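Molybdopterin biosynthesis moeA protein (Pyrococcus horikoshii, PDB 1WU2) probably takes part in the late steps of molybdenum cofactor biosynthesis, helping to insert molybdenum into molybdopterin. Local coordinates at residues E23-L32 with I174-P183; N212-F223 with G298-F307. All coordinates share one frame; numbering follows the deposited sequence.

In the fold
Contact 1 (23-32 with 174-183) is a partly buried pairing of two strands, whereas contact 2 (212-223 with 298-307) is a buried packing of two helices within the probable molybdopterin-binding domain. Backbone hydrogen bonds and a lysine-carboxylate pair dominate the first; the second rests on aliphatic and aromatic side chains, with a single weak amide bond at one end. They hold different elements, yet helix 300-319 serves both: its first turns form half of contact 2, and M318 and V319 at its far end touch I24, K180 and P183 of contact 1. Their centres lie about 25 Å apart and their nearest atoms about 5 Å, without touching.

Contact 1 of 2, residues E23-L32 with I174-P183; sequences EIEDTEKVPL and IKKVPVKVKP
The E23 carboxylate receives K180 NZ at OE2, 2.6 Å away, on the anti side and 19° out of the carboxylate plane; the E28 carboxylate instead lies across V181, with OE1 4.1 Å from V181 CG2, and takes a water shared with the K182 backbone N. K180 leaves its strand pointing away from 23-32, but a bend at chi2 (-80°) brings its otherwise extended chain back, and NZ also donates to I24 O at 2.9 Å. A methionine in place of K180 would probably leave I24 O without this donor and E23 dependent on K157, its other salt-bridge partner. R38 likewise pairs with E28.

Strands 27-31 and 176-180 form a two-stranded antiparallel ladder that joins the N-terminal region to the segment leading into strand 184-190, with I24 and P183 packed on helix 300-319. E28 N donates to V179 O at 2.9 Å, and V179 N returns the bond to E28 O at 3.0 Å; V30 and V177 form the next hydrogen-bonded pair. On one face V30 CG2 meets V179 CG2 at 3.7 Å, the two side chains crossing at about a right angle. The other carries K29, P31, K176 and P178. The chemistry is thus chiefly main-chain bonding, with V30, V177 and V179 buried on one face, which E28 shares, mostly solvent-accessible side chains on the other, and an ionic tie at the E23 end.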
loop_
_atom_site.group_PDB
_atom_site.type_symbol
_atom_site.label_atom_id
_atom_site.label_comp_id
_atom_site.label_asym_id
_atom_site.label_seq_id
_atom_site.Cartn_x
_atom_site.Cartn_y
_atom_site.Cartn_z
ATOM N N GLU A 23 8.810 -17.953 -11.964
ATOM C CA GLU A 23 8.867 -17.733 -10.525
ATOM C C GLU A 23 10.249 -18.134 -10.016
ATOM O O GLU A 23 10.688 -19.260 -10.234
ATOM C CB GLU A 23 7.785 -18.545 -9.803
ATOM C CG GLU A 23 7.602 -18.161 -8.340
ATOM C CD GLU A 23 6.435 -18.872 -7.678
ATOM O OE1 GLU A 23 5.293 -18.719 -8.157
ATOM O OE2 GLU A 23 6.658 -19.582 -6.677
ATOM N N ILE A 24 10.943 -17.195 -9.377
ATOM C CA ILE A 24 12.209 -17.484 -8.704
ATOM C C ILE A 24 12.011 -18.596 -7.666
ATOM O O ILE A 24 11.023 -18.601 -6.932
ATOM C CB ILE A 24 12.790 -16.187 -8.060
ATOM C CG1 ILE A 24 13.527 -15.363 -9.119
ATOM C CG2 ILE A 24 13.740 -16.501 -6.902
ATOM C CD1 ILE A 24 13.830 -13.940 -8.690
ATOM N N GLU A 25 12.958 -19.531 -7.619
ATOM C CA GLU A 25 12.870 -20.695 -6.731
ATOM C C GLU A 25 13.397 -20.367 -5.340
ATOM O O GLU A 25 12.852 -20.834 -4.341
ATOM C CB GLU A 25 13.677 -21.882 -7.277
ATOM C CG GLU A 25 13.508 -22.192 -8.759
ATOM C CD GLU A 25 14.776 -22.764 -9.373
ATOM O OE1 GLU A 25 15.047 -23.969 -9.166
ATOM O OE2 GLU A 25 15.510 -22.009 -10.053
ATOM N N ASP A 26 14.465 -19.575 -5.288
ATOM C CA ASP A 26 15.213 -19.341 -4.053
ATOM C C ASP A 26 14.366 -18.700 -2.957
ATOM O O ASP A 26 13.591 -17.782 -3.221
ATOM C CB ASP A 26 16.429 -18.448 -4.328
ATOM C CG ASP A 26 17.489 -19.135 -5.175
ATOM O OD1 ASP A 26 17.184 -20.165 -5.818
ATOM O OD2 ASP A 26 18.662 -18.706 -5.260
ATOM N N THR A 27 14.523 -19.198 -1.731
ATOM C CA THR A 27 13.888 -18.613 -0.551
ATOM C C THR A 27 14.922 -18.338 0.543
ATOM O O THR A 27 16.065 -18.781 0.457
ATOM C CB THR A 27 12.791 -19.545 0.009
ATOM O OG1 THR A 27 13.392 -20.646 0.698
ATOM C CG2 THR A 27 11.984 -20.208 -1.103
ATOM N N GLU A 28 14.499 -17.603 1.568
ATOM C CA GLU A 28 15.322 -17.328 2.746
ATOM C C GLU A 28 14.458 -17.053 3.977
ATOM O O GLU A 28 13.323 -16.592 3.864
ATOM C CB GLU A 28 16.263 -16.146 2.489
ATOM C CG GLU A 28 15.586 -14.782 2.447
ATOM C CD GLU A 28 16.527 -13.677 2.011
ATOM O OE1 GLU A 28 16.083 -12.777 1.271
ATOM O OE2 GLU A 28 17.714 -13.702 2.407
ATOM N N LYS A 29 15.009 -17.329 5.153
ATOM C CA LYS A 29 14.297 -17.125 6.408
ATOM C C LYS A 29 14.644 -15.743 6.954
ATOM O O LYS A 29 15.810 -15.451 7.224
ATOM C CB LYS A 29 14.665 -18.216 7.423
ATOM C CG LYS A 29 13.673 -19.386 7.498
ATOM C CD LYS A 29 14.224 -20.671 6.861
ATOM C CE LYS A 29 13.724 -21.931 7.574
ATOM N NZ LYS A 29 14.670 -22.390 8.639
ATOM N N VAL A 30 13.630 -14.893 7.098
ATOM C CA VAL A 30 13.810 -13.553 7.656
ATOM C C VAL A 30 13.078 -13.448 8.990
ATOM O O VAL A 30 12.033 -14.070 9.167
ATOM C CB VAL A 30 13.316 -12.447 6.689
ATOM C CG1 VAL A 30 14.062 -12.528 5.361
ATOM C CG2 VAL A 30 11.798 -12.525 6.463
ATOM N N PRO A 31 13.616 -12.665 9.927
ATOM C CA PRO A 31 12.991 -12.517 11.246
ATOM C C PRO A 31 11.674 -11.750 11.173
ATOM O O PRO A 31 11.477 -10.976 10.240
ATOM C CB PRO A 31 14.035 -11.734 12.048
ATOM C CG PRO A 31 14.820 -11.001 11.032
ATOM C CD PRO A 31 14.847 -11.863 9.810
ATOM N N LEU A 32 10.795 -11.985 12.145
ATOM C CA LEU A 32 9.484 -11.333 12.213
ATOM C C LEU A 32 9.562 -9.808 12.125
ATOM O O LEU A 32 8.718 -9.178 11.493
ATOM C CB LEU A 32 8.757 -11.737 13.505
ATOM C CG LEU A 32 7.802 -12.935 13.446
ATOM C CD1 LEU A 32 8.364 -14.105 12.653
ATOM C CD2 LEU A 32 7.427 -13.381 14.856
ATOM N N ILE A 174 6.868 -19.265 15.055
ATOM C CA ILE A 174 7.825 -19.125 13.957
ATOM C C ILE A 174 8.664 -17.870 14.181
ATOM O O ILE A 174 8.142 -16.761 14.137
ATOM C CB ILE A 174 7.094 -19.056 12.592
ATOM C CG1 ILE A 174 6.261 -20.320 12.361
ATOM C CG2 ILE A 174 8.093 -18.893 11.445
ATOM C CD1 ILE A 174 5.094 -20.115 11.424
ATOM N N LYS A 175 9.958 -18.054 14.434
ATOM C CA LYS A 175 10.878 -16.942 14.674
ATOM C C LYS A 175 11.337 -16.306 13.364
ATOM O O LYS A 175 11.420 -15.079 13.254
ATOM C CB LYS A 175 12.100 -17.421 15.461
ATOM C CG LYS A 175 11.791 -17.880 16.882
ATOM C CD LYS A 175 13.051 -18.361 17.589
ATOM C CE LYS A 175 12.922 -18.294 19.106
ATOM N NZ LYS A 175 14.259 -18.303 19.773
ATOM N N LYS A 176 11.657 -17.150 12.386
ATOM C CA LYS A 176 12.091 -16.698 11.068
ATOM C C LYS A 176 11.260 -17.386 9.982
ATOM O O LYS A 176 11.337 -18.606 9.805
ATOM C CB LYS A 176 13.580 -16.985 10.872
ATOM C CG LYS A 176 14.487 -16.273 11.871
ATOM C CD LYS A 176 15.957 -16.650 11.674
ATOM C CE LYS A 176 16.577 -15.928 10.481
ATOM N NZ LYS A 176 17.452 -14.795 10.895
ATOM N N VAL A 177 10.457 -16.589 9.278
ATOM C CA VAL A 177 9.500 -17.089 8.290
ATOM C C VAL A 177 10.109 -17.169 6.878
ATOM O O VAL A 177 10.776 -16.233 6.435
ATOM C CB VAL A 177 8.215 -16.212 8.278
ATOM C CG1 VAL A 177 8.474 -14.811 7.708
ATOM C CG2 VAL A 177 7.090 -16.902 7.523
ATOM N N PRO A 178 9.893 -18.283 6.177
ATOM C CA PRO A 178 10.398 -18.422 4.806
ATOM C C PRO A 178 9.674 -17.517 3.804
ATOM O O PRO A 178 8.454 -17.585 3.681
ATOM C CB PRO A 178 10.148 -19.901 4.482
ATOM C CG PRO A 178 9.065 -20.331 5.405
ATOM C CD PRO A 178 9.186 -19.495 6.631
ATOM N N VAL A 179 10.440 -16.678 3.111
ATOM C CA VAL A 179 9.923 -15.789 2.075
ATOM C C VAL A 179 10.789 -15.880 0.819
ATOM O O VAL A 179 11.932 -16.329 0.873
ATOM C CB VAL A 179 9.869 -14.317 2.558
ATOM C CG1 VAL A 179 8.867 -14.160 3.687
ATOM C CG2 VAL A 179 11.252 -13.815 2.987
ATOM N N LYS A 180 10.243 -15.452 -0.313
ATOM C CA LYS A 180 10.996 -15.436 -1.562
ATOM C C LYS A 180 12.133 -14.417 -1.485
ATOM O O LYS A 180 11.991 -13.352 -0.879
ATOM C CB LYS A 180 10.086 -15.086 -2.745
ATOM C CG LYS A 180 8.975 -16.089 -3.012
ATOM C CD LYS A 180 9.468 -17.296 -3.784
ATOM C CE LYS A 180 8.318 -18.043 -4.434
ATOM N NZ LYS A 180 8.782 -19.254 -5.160
ATOM N N VAL A 181 13.261 -14.768 -2.096
ATOM C CA VAL A 181 14.361 -13.835 -2.293
ATOM C C VAL A 181 13.884 -12.764 -3.266
ATOM O O VAL A 181 13.219 -13.075 -4.256
ATOM C CB VAL A 181 15.618 -14.548 -2.854
ATOM C CG1 VAL A 181 16.652 -13.542 -3.358
ATOM C CG2 VAL A 181 16.231 -15.451 -1.791
ATOM N N LYS A 182 14.204 -11.510 -2.960
ATOM C CA LYS A 182 13.831 -10.380 -3.799
ATOM C C LYS A 182 14.549 -10.489 -5.136
ATOM O O LYS A 182 15.776 -10.603 -5.159
ATOM C CB LYS A 182 14.223 -9.063 -3.137
ATOM C CG LYS A 182 13.546 -8.798 -1.811
ATOM C CD LYS A 182 13.749 -7.354 -1.384
ATOM C CE LYS A 182 13.115 -7.071 -0.038
ATOM N NZ LYS A 182 13.202 -5.625 0.295
ATOM N N PRO A 183 13.807 -10.458 -6.245
ATOM C CA PRO A 183 14.433 -10.444 -7.569
ATOM C C PRO A 183 15.360 -9.248 -7.710
ATOM O O PRO A 183 14.966 -8.126 -7.399
ATOM C CB PRO A 183 13.243 -10.310 -8.529
ATOM C CG PRO A 183 12.061 -10.761 -7.761
ATOM C CD PRO A 183 12.337 -10.429 -6.334
HETATM O O HOH W 1 16.340 -10.981 -0.678
#

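Contact 2 of 2, residues N212-F223 with G298-F307; sequences NSIMLQGLVEKF and GYPVSVFAQF
N212 supplies the polar part of the contact: its ND2 gives a weak hydrogen bond to G298 O, 2.6 Å away, just ahead of helix 300-319. The same amide packs against the first turn of that helix, with N212 ND2 3.4 Å from V303 CG2 and OD1 lying beside the P300 ring.

Aliphatic contacts take over along the next turns. M215 is a selenomethionine, and the turn at its last torsion places CE beside P300 O and 3.7 Å from V303 CG1. L216 comes at the same valine branch from another direction: its CD2 is also 3.7 Å from V303 CG1, the two side chains meeting at about a right angle. V303 CG1 thus touches both M215 and L216, while its CG2 faces N212. L219 CD2 reaches the F304 ring more loosely, 4.2 Å from CE1.

The aromatic interactions centre on F307. With CG anti to the backbone N (chi1 179°), its ring extends toward helix 212-222, where L219 CB sits over one face in a CH-pi contact, 3.8 Å from the F307 ring centroid and 16° off the ring normal. F223 CD2 approaches the F307 ring at its edge, 3.5 Å from CE2, but the two rings are set obliquely. V220 CG2 adds a contact at F307 CE1.

The helix segments run nearly parallel, their axes coming within 10.7 Å of each other at 23°. Both belong to the probable molybdopterin-binding domain, and helix 212-222 packs on its mixed, largely parallel sheet: L216 and V220 on strand 184-190, S213 and Q217 on strand 226-233. Helix 367-371 meets M215 and F304; L219 also touches P163 of the second subunit.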
loop_
_atom_site.group_PDB
_atom_site.type_symbol
_atom_site.label_atom_id
_atom_site.label_comp_id
_atom_site.label_asym_id
_atom_site.label_seq_id
_atom_site.Cartn_x
_atom_site.Cartn_y
_atom_site.Cartn_z
ATOM N N ASN A 212 14.748 9.129 -13.864
ATOM C CA ASN A 212 14.189 7.781 -13.931
ATOM C C ASN A 212 14.888 6.751 -13.059
ATOM O O ASN A 212 14.282 5.749 -12.691
ATOM C CB ASN A 212 14.185 7.277 -15.373
ATOM C CG ASN A 212 13.196 8.018 -16.239
ATOM O OD1 ASN A 212 12.283 8.685 -15.740
ATOM N ND2 ASN A 212 13.370 7.913 -17.547
ATOM N N SER A 213 16.154 6.991 -12.734
ATOM C CA SER A 213 16.916 6.037 -11.943
ATOM C C SER A 213 16.325 5.926 -10.546
ATOM O O SER A 213 15.943 4.842 -10.115
ATOM C CB SER A 213 18.384 6.445 -11.848
ATOM O OG SER A 213 19.114 5.443 -11.165
ATOM N N ILE A 214 16.252 7.058 -9.856
ATOM C CA ILE A 214 15.721 7.102 -8.497
ATOM C C ILE A 214 14.240 6.707 -8.436
ATOM O O ILE A 214 13.809 6.103 -7.456
ATOM C CB ILE A 214 15.975 8.495 -7.843
ATOM C CG1 ILE A 214 15.588 8.494 -6.358
ATOM C CG2 ILE A 214 15.218 9.605 -8.568
ATOM C CD1 ILE A 214 16.257 7.424 -5.528
HETATM N N MSE A 215 13.474 7.024 -9.480
HETATM C CA MSE A 215 12.058 6.658 -9.516
HETATM C C MSE A 215 11.890 5.154 -9.660
HETATM O O MSE A 215 11.046 4.557 -9.001
HETATM C CB MSE A 215 11.312 7.362 -10.649
HETATM C CG MSE A 215 9.809 7.085 -10.618
HETATM SE SE MSE A 215 8.814 7.987 -12.009
HETATM C CE MSE A 215 9.422 6.948 -13.529
ATOM N N LEU A 216 12.694 4.550 -10.527
ATOM C CA LEU A 216 12.660 3.106 -10.723
ATOM C C LEU A 216 13.184 2.344 -9.506
ATOM O O LEU A 216 12.724 1.245 -9.233
ATOM C CB LEU A 216 13.440 2.704 -11.978
ATOM C CG LEU A 216 12.745 3.005 -13.309
ATOM C CD1 LEU A 216 13.719 2.804 -14.466
ATOM C CD2 LEU A 216 11.510 2.140 -13.494
ATOM N N GLN A 217 14.131 2.923 -8.774
ATOM C CA GLN A 217 14.636 2.299 -7.550
ATOM C C GLN A 217 13.497 2.138 -6.545
ATOM O O GLN A 217 13.272 1.053 -6.026
ATOM C CB GLN A 217 15.767 3.125 -6.930
ATOM C CG GLN A 217 17.104 2.948 -7.627
ATOM C CD GLN A 217 18.079 4.075 -7.332
ATOM O OE1 GLN A 217 18.628 4.156 -6.231
ATOM N NE2 GLN A 217 18.301 4.942 -8.313
ATOM N N GLY A 218 12.771 3.220 -6.297
ATOM C CA GLY A 218 11.627 3.193 -5.406
ATOM C C GLY A 218 10.516 2.262 -5.859
ATOM O O GLY A 218 9.905 1.592 -5.036
ATOM N N LEU A 219 10.262 2.223 -7.164
ATOM C CA LEU A 219 9.162 1.438 -7.720
ATOM C C LEU A 219 9.459 -0.054 -7.627
ATOM O O LEU A 219 8.563 -0.858 -7.357
ATOM C CB LEU A 219 8.900 1.831 -9.179
ATOM C CG LEU A 219 8.147 3.145 -9.430
ATOM C CD1 LEU A 219 8.290 3.570 -10.890
ATOM C CD2 LEU A 219 6.681 3.011 -9.056
ATOM N N VAL A 220 10.726 -0.411 -7.844
ATOM C CA VAL A 220 11.175 -1.794 -7.735
ATOM C C VAL A 220 11.120 -2.249 -6.278
ATOM O O VAL A 220 10.722 -3.374 -5.999
ATOM C CB VAL A 220 12.601 -1.974 -8.313
ATOM C CG1 VAL A 220 13.200 -3.325 -7.916
ATOM C CG2 VAL A 220 12.579 -1.848 -9.829
ATOM N N GLU A 221 11.512 -1.369 -5.359
ATOM C CA GLU A 221 11.481 -1.666 -3.922
ATOM C C GLU A 221 10.041 -1.757 -3.413
ATOM O O GLU A 221 9.747 -2.527 -2.501
ATOM C CB GLU A 221 12.262 -0.610 -3.120
ATOM C CG GLU A 221 13.771 -0.656 -3.347
ATOM C CD GLU A 221 14.520 0.559 -2.806
ATOM O OE1 GLU A 221 13.934 1.664 -2.731
ATOM O OE2 GLU A 221 15.714 0.412 -2.457
ATOM N N LYS A 222 9.145 -0.982 -4.016
ATOM C CA LYS A 222 7.727 -1.032 -3.674
ATOM C C LYS A 222 7.132 -2.378 -4.080
ATOM O O LYS A 222 6.261 -2.906 -3.393
ATOM C CB LYS A 222 6.970 0.111 -4.359
ATOM C CG LYS A 222 5.473 0.164 -4.044
ATOM C CD LYS A 222 4.771 1.233 -4.860
ATOM C CE LYS A 222 3.284 1.273 -4.546
ATOM N NZ LYS A 222 2.594 2.401 -5.228
ATOM N N PHE A 223 7.622 -2.929 -5.188
ATOM C CA PHE A 223 7.096 -4.168 -5.745
ATOM C C PHE A 223 8.121 -5.305 -5.719
ATOM O O PHE A 223 8.500 -5.844 -6.765
ATOM C CB PHE A 223 6.583 -3.922 -7.167
ATOM C CG PHE A 223 5.313 -3.128 -7.215
ATOM C CD1 PHE A 223 4.109 -3.702 -6.835
ATOM C CD2 PHE A 223 5.317 -1.800 -7.626
ATOM C CE1 PHE A 223 2.927 -2.969 -6.872
ATOM C CE2 PHE A 223 4.137 -1.064 -7.665
ATOM C CZ PHE A 223 2.942 -1.652 -7.287
ATOM N N GLY A 298 12.540 6.537 -21.241
ATOM C CA GLY A 298 13.353 7.689 -20.871
ATOM C C GLY A 298 12.638 8.900 -20.300
ATOM O O GLY A 298 13.243 9.652 -19.532
ATOM N N TYR A 299 11.377 9.109 -20.663
ATOM C CA TYR A 299 10.603 10.210 -20.095
ATOM C C TYR A 299 9.759 9.697 -18.922
ATOM O O TYR A 299 9.052 8.705 -19.069
ATOM C CB TYR A 299 9.755 10.885 -21.179
ATOM C CG TYR A 299 10.585 11.828 -22.035
ATOM C CD1 TYR A 299 10.654 11.675 -23.420
ATOM C CD2 TYR A 299 11.338 12.852 -21.450
ATOM C CE1 TYR A 299 11.438 12.530 -24.202
ATOM C CE2 TYR A 299 12.117 13.706 -22.217
ATOM C CZ TYR A 299 12.165 13.541 -23.589
ATOM O OH TYR A 299 12.940 14.393 -24.339
ATOM N N PRO A 300 9.856 10.353 -17.761
ATOM C CA PRO A 300 9.265 9.846 -16.514
ATOM C C PRO A 300 7.819 9.358 -16.603
ATOM O O PRO A 300 7.522 8.281 -16.097
ATOM C CB PRO A 300 9.355 11.052 -15.575
ATOM C CG PRO A 300 10.525 11.809 -16.051
ATOM C CD PRO A 300 10.553 11.635 -17.540
ATOM N N VAL A 301 6.942 10.126 -17.237
ATOM C CA VAL A 301 5.536 9.734 -17.348
ATOM C C VAL A 301 5.414 8.417 -18.117
ATOM O O VAL A 301 4.650 7.534 -17.733
ATOM C CB VAL A 301 4.681 10.824 -18.038
ATOM C CG1 VAL A 301 3.243 10.345 -18.228
ATOM C CG2 VAL A 301 4.710 12.121 -17.229
ATOM N N SER A 302 6.177 8.303 -19.196
ATOM C CA SER A 302 6.182 7.103 -20.032
ATOM C C SER A 302 6.815 5.869 -19.365
ATOM O O SER A 302 6.369 4.749 -19.595
ATOM C CB SER A 302 6.888 7.412 -21.353
ATOM O OG SER A 302 6.875 6.297 -22.222
ATOM N N VAL A 303 7.852 6.069 -18.554
ATOM C CA VAL A 303 8.471 4.976 -17.799
ATOM C C VAL A 303 7.512 4.432 -16.739
ATOM O O VAL A 303 7.489 3.231 -16.484
ATOM C CB VAL A 303 9.788 5.432 -17.108
ATOM C CG1 VAL A 303 10.269 4.401 -16.080
ATOM C CG2 VAL A 303 10.861 5.680 -18.138
ATOM N N PHE A 304 6.734 5.322 -16.128
ATOM C CA PHE A 304 5.789 4.961 -15.071
ATOM C C PHE A 304 4.689 4.052 -15.608
ATOM O O PHE A 304 4.357 3.043 -14.993
ATOM C CB PHE A 304 5.176 6.228 -14.471
ATOM C CG PHE A 304 4.261 5.980 -13.299
ATOM C CD1 PHE A 304 4.773 5.865 -12.012
ATOM C CD2 PHE A 304 2.885 5.897 -13.479
ATOM C CE1 PHE A 304 3.934 5.652 -10.928
ATOM C CE2 PHE A 304 2.039 5.684 -12.402
ATOM C CZ PHE A 304 2.563 5.560 -11.122
ATOM N N ALA A 305 4.130 4.421 -16.755
ATOM C CA ALA A 305 3.105 3.617 -17.414
ATOM C C ALA A 305 3.664 2.263 -17.854
ATOM O O ALA A 305 2.988 1.240 -17.752
ATOM C CB ALA A 305 2.544 4.364 -18.604
ATOM N N GLN A 306 4.903 2.262 -18.333
ATOM C CA GLN A 306 5.564 1.027 -18.739
ATOM C C GLN A 306 5.856 0.126 -17.542
ATOM O O GLN A 306 5.820 -1.094 -17.661
ATOM C CB GLN A 306 6.857 1.336 -19.488
ATOM C CG GLN A 306 6.622 1.783 -20.925
ATOM C CD GLN A 306 7.874 2.322 -21.587
ATOM O OE1 GLN A 306 8.905 2.509 -20.931
ATOM N NE2 GLN A 306 7.791 2.574 -22.890
ATOM N N PHE A 307 6.135 0.727 -16.388
ATOM C CA PHE A 307 6.437 -0.047 -15.193
ATOM C C PHE A 307 5.170 -0.712 -14.667
ATOM O O PHE A 307 5.167 -1.901 -14.373
ATOM C CB PHE A 307 7.069 0.821 -14.101
ATOM C CG PHE A 307 7.378 0.059 -12.843
ATOM C CD1 PHE A 307 8.612 -0.543 -12.667
ATOM C CD2 PHE A 307 6.415 -0.092 -11.859
ATOM C CE1 PHE A 307 8.884 -1.267 -11.523
ATOM C CE2 PHE A 307 6.682 -0.814 -10.712
ATOM C CZ PHE A 307 7.915 -1.403 -10.542
#